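Cellulase (Uncultured bacterium, PDB 6XSO) probably hydrolyses internal beta-1,4 bonds of cellulose and related plant glucans and xylans, as a broad-specificity endoglucanase of glycoside hydrolase family 5, subfamily 4. Local coordinates at residues S182-S187 with G241-H246. Sequence-based numbering, arbitrary orientation.
Sequences SWCFAS and GNWNAH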
ATOM      1  N   SER A 182       4.442 -13.253  12.466  1.00 21.15           N
ATOM      2  CA  SER A 182       4.546 -14.265  11.424  1.00 20.50           C
ATOM      3  C   SER A 182       4.388 -13.656  10.036  1.00 21.73           C
ATOM      4  O   SER A 182       3.385 -12.996   9.743  1.00 21.23           O
ATOM      5  CB  SER A 182       3.431 -15.301  11.582  1.00 20.79           C
ATOM      6  OG  SER A 182       3.492 -15.993  12.806  1.00 21.22           O
ATOM      7  N   TRP A 183       5.361 -13.921   9.166  1.00 21.25           N
ATOM      8  CA  TRP A 183       5.204 -13.666   7.740  1.00 20.37           C
ATOM      9  C   TRP A 183       4.525 -14.868   7.079  1.00 20.32           C
ATOM     10  O   TRP A 183       4.323 -15.920   7.690  1.00 20.32           O
ATOM     11  CB  TRP A 183       6.567 -13.326   7.095  1.00 21.70           C
ATOM     12  CG  TRP A 183       7.123 -12.047   7.655  1.00 21.40           C
ATOM     13  CD1 TRP A 183       8.131 -11.917   8.570  1.00 22.75           C
ATOM     14  CD2 TRP A 183       6.654 -10.727   7.382  1.00 19.43           C
ATOM     15  NE1 TRP A 183       8.318 -10.599   8.883  1.00 24.20           N
ATOM     16  CE2 TRP A 183       7.437  -9.840   8.153  1.00 20.37           C
ATOM     17  CE3 TRP A 183       5.694 -10.195   6.515  1.00 21.36           C
ATOM     18  CZ2 TRP A 183       7.258  -8.460   8.113  1.00 21.86           C
ATOM     19  CZ3 TRP A 183       5.505  -8.820   6.488  1.00 22.50           C
ATOM     20  CH2 TRP A 183       6.286  -7.967   7.279  1.00 23.67           C
ATOM     21  N   CYS A 184       4.174 -14.691   5.796  1.00 22.12           N
ATOM     22  CA  CYS A 184       3.702 -15.757   4.912  1.00 20.58           C
ATOM     23  C   CYS A 184       2.245 -16.126   5.166  1.00 21.22           C
ATOM     24  O   CYS A 184       1.419 -16.090   4.247  1.00 20.49           O
ATOM     25  CB  CYS A 184       4.582 -17.019   4.982  1.00 22.12           C
ATOM     26  SG  CYS A 184       6.332 -16.705   4.703  1.00 25.53           S
ATOM     27  N   PHE A 185       1.916 -16.482   6.406  1.00 20.35           N
ATOM     28  CA  PHE A 185       0.546 -16.771   6.799  1.00 21.64           C
ATOM     29  C   PHE A 185       0.464 -16.695   8.321  1.00 20.27           C
ATOM     30  O   PHE A 185       1.471 -16.830   9.023  1.00 20.18           O
ATOM     31  CB  PHE A 185       0.079 -18.131   6.250  1.00 19.84           C
ATOM     32  CG  PHE A 185       0.931 -19.297   6.666  1.00 19.61           C
ATOM     33  CD1 PHE A 185       0.724 -19.943   7.878  1.00 21.13           C
ATOM     34  CD2 PHE A 185       1.944 -19.762   5.825  1.00 23.84           C
ATOM     35  CE1 PHE A 185       1.526 -21.026   8.250  1.00 23.60           C
ATOM     36  CE2 PHE A 185       2.735 -20.839   6.197  1.00 22.37           C
ATOM     37  CZ  PHE A 185       2.529 -21.461   7.409  1.00 23.74           C
ATOM     38  N   ALA A 186      -0.749 -16.461   8.828  1.00 20.10           N
ATOM     39  CA  ALA A 186      -0.913 -16.287  10.265  1.00 20.18           C
ATOM     40  C   ALA A 186      -0.482 -17.549  11.006  1.00 19.65           C
ATOM     41  O   ALA A 186      -0.876 -18.668  10.652  1.00 20.78           O
ATOM     42  CB  ALA A 186      -2.355 -15.934  10.612  1.00 21.60           C
ATOM     43  N   SER A 187       0.342 -17.356  12.039  1.00 20.35           N
ATOM     44  CA  SER A 187       0.890 -18.378  12.953  1.00 21.87           C
ATOM     45  C   SER A 187       2.081 -19.155  12.399  1.00 20.56           C
ATOM     46  O   SER A 187       2.549 -20.083  13.054  1.00 23.08           O
ATOM     47  CB  SER A 187      -0.178 -19.328  13.521  1.00 21.40           C
ATOM     48  OG  SER A 187      -0.468 -20.408  12.655  1.00 21.23           O
ATOM     49  N   GLY A 241       2.994 -19.794  -4.036  1.00 28.36           N
ATOM     50  CA  GLY A 241       3.773 -20.918  -3.577  1.00 27.92           C
ATOM     51  C   GLY A 241       2.890 -22.075  -3.138  1.00 25.48           C
ATOM     52  O   GLY A 241       1.702 -21.916  -2.853  1.00 26.63           O
ATOM     53  N   ASN A 242       3.499 -23.272  -3.100  1.00 25.12           N
ATOM     54  CA  ASN A 242       2.831 -24.488  -2.652  1.00 24.31           C
ATOM     55  C   ASN A 242       3.599 -25.184  -1.529  1.00 26.02           C
ATOM     56  O   ASN A 242       3.267 -26.329  -1.188  1.00 26.43           O
ATOM     57  CB  ASN A 242       2.629 -25.465  -3.819  1.00 27.11           C
ATOM     58  CG  ASN A 242       1.842 -24.849  -4.962  1.00 27.80           C
ATOM     59  OD1 ASN A 242       0.734 -24.344  -4.779  1.00 28.83           O
ATOM     60  ND2 ASN A 242       2.418 -24.881  -6.146  1.00 29.77           N
ATOM     61  N   TRP A 243       4.615 -24.527  -0.956  1.00 26.40           N
ATOM     62  CA  TRP A 243       5.528 -25.170  -0.017  1.00 27.81           C
ATOM     63  C   TRP A 243       4.921 -25.382   1.362  1.00 29.13           C
ATOM     64  O   TRP A 243       5.521 -26.078   2.189  1.00 31.33           O
ATOM     65  CB  TRP A 243       6.861 -24.388   0.062  1.00 30.95           C
ATOM     66  CG  TRP A 243       6.755 -22.929   0.410  1.00 29.09           C
ATOM     67  CD1 TRP A 243       6.678 -21.875  -0.455  1.00 28.39           C
ATOM     68  CD2 TRP A 243       6.733 -22.370   1.723  1.00 29.26           C
ATOM     69  NE1 TRP A 243       6.594 -20.695   0.237  1.00 29.93           N
ATOM     70  CE2 TRP A 243       6.627 -20.969   1.579  1.00 30.66           C
ATOM     71  CE3 TRP A 243       6.794 -22.916   3.009  1.00 30.08           C
ATOM     72  CZ2 TRP A 243       6.572 -20.112   2.666  1.00 29.96           C
ATOM     73  CZ3 TRP A 243       6.727 -22.054   4.097  1.00 30.61           C
ATOM     74  CH2 TRP A 243       6.624 -20.666   3.914  1.00 31.09           C
ATOM     75  N   ASN A 244       3.752 -24.805   1.628  1.00 25.14           N
ATOM     76  CA  ASN A 244       3.029 -25.015   2.872  1.00 24.07           C
ATOM     77  C   ASN A 244       1.553 -24.923   2.527  1.00 23.42           C
ATOM     78  O   ASN A 244       1.159 -24.072   1.728  1.00 24.22           O
ATOM     79  CB  ASN A 244       3.402 -23.947   3.911  1.00 26.77           C
ATOM     80  CG  ASN A 244       2.778 -24.208   5.274  1.00 26.36           C
ATOM     81  OD1 ASN A 244       1.576 -24.016   5.468  1.00 24.89           O
ATOM     82  ND2 ASN A 244       3.598 -24.639   6.227  1.00 26.24           N
ATOM     83  N   ALA A 245       0.747 -25.796   3.126  1.00 24.31           N
ATOM     84  CA  ALA A 245      -0.678 -25.849   2.828  1.00 25.28           C
ATOM     85  C   ALA A 245      -1.460 -24.641   3.323  1.00 27.13           C
ATOM     86  O   ALA A 245      -2.652 -24.548   3.011  1.00 26.53           O
ATOM     87  CB  ALA A 245      -1.311 -27.098   3.453  1.00 28.45           C
ATOM     88  N   HIS A 246      -0.846 -23.734   4.091  1.00 22.18           N
ATOM     89  CA  HIS A 246      -1.530 -22.552   4.606  1.00 21.86           C
ATOM     90  C   HIS A 246      -1.238 -21.295   3.813  1.00 21.22           C
ATOM     91  O   HIS A 246      -1.756 -20.232   4.157  1.00 20.34           O
ATOM     92  CB  HIS A 246      -1.164 -22.308   6.074  1.00 21.25           C
ATOM     93  CG  HIS A 246      -1.608 -23.412   6.972  1.00 21.85           C
ATOM     94  ND1 HIS A 246      -2.933 -23.595   7.308  1.00 27.35           N
ATOM     95  CD2 HIS A 246      -0.920 -24.402   7.581  1.00 24.14           C
ATOM     96  CE1 HIS A 246      -3.040 -24.661   8.080  1.00 25.21           C
ATOM     97  NE2 HIS A 246      -1.834 -25.153   8.284  1.00 26.40           N
TER
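Asn244 OD1 touches Phe185 CZ at 3.3 Å while accepting a hydrogen bond from the backbone N of His246, 2.8 Å away. The N-H meets a lone pair in the carbonyl plane, with an angle of 155° at the hydrogen. This bond closes an Asx turn and fixes the amide beside the phenyl ring. CG of Asn244 lies anti to its own backbone N (chi1 -174°), which turns the amide toward Phe185. The two side chains cross at about a right angle, with ring and amide planes 34° apart.

His246 covers one face of the same ring. Its CB sits over the centre, 3.6 Å from the centroid, in a CH-pi contact. The imidazole itself is oblique to the phenyl ring. Its ND1 is hydrogen-bonded to Asp249, and its ring stacks on Tyr194. Phe185 CB also packs against the backbone O of His246 at 3.5 Å. An alanine in place of Phe185 would probably leave His246 CB and the Asn244 amide without their shared apolar surface and open a gap between the two loops.

A second, lighter touch lies nearer the surface. Cys184 SG reaches the edge of the Trp243 indole, 4.0 Å from CZ2 and in the ring plane, a sulfur-aromatic contact. Phe188 meets the rings of both Phe185 and Trp243 and so links the two patches.

The contact joins two loops of the TIM barrel. Residues 182-187 lie between strand 168-171 and helix 196-219, and residues 241-246 between strand 229-232 and helix 249-252. These strands are neighbours in the barrel. Phe185 also packs on Tyr203 of helix 196-219, which follows the first loop.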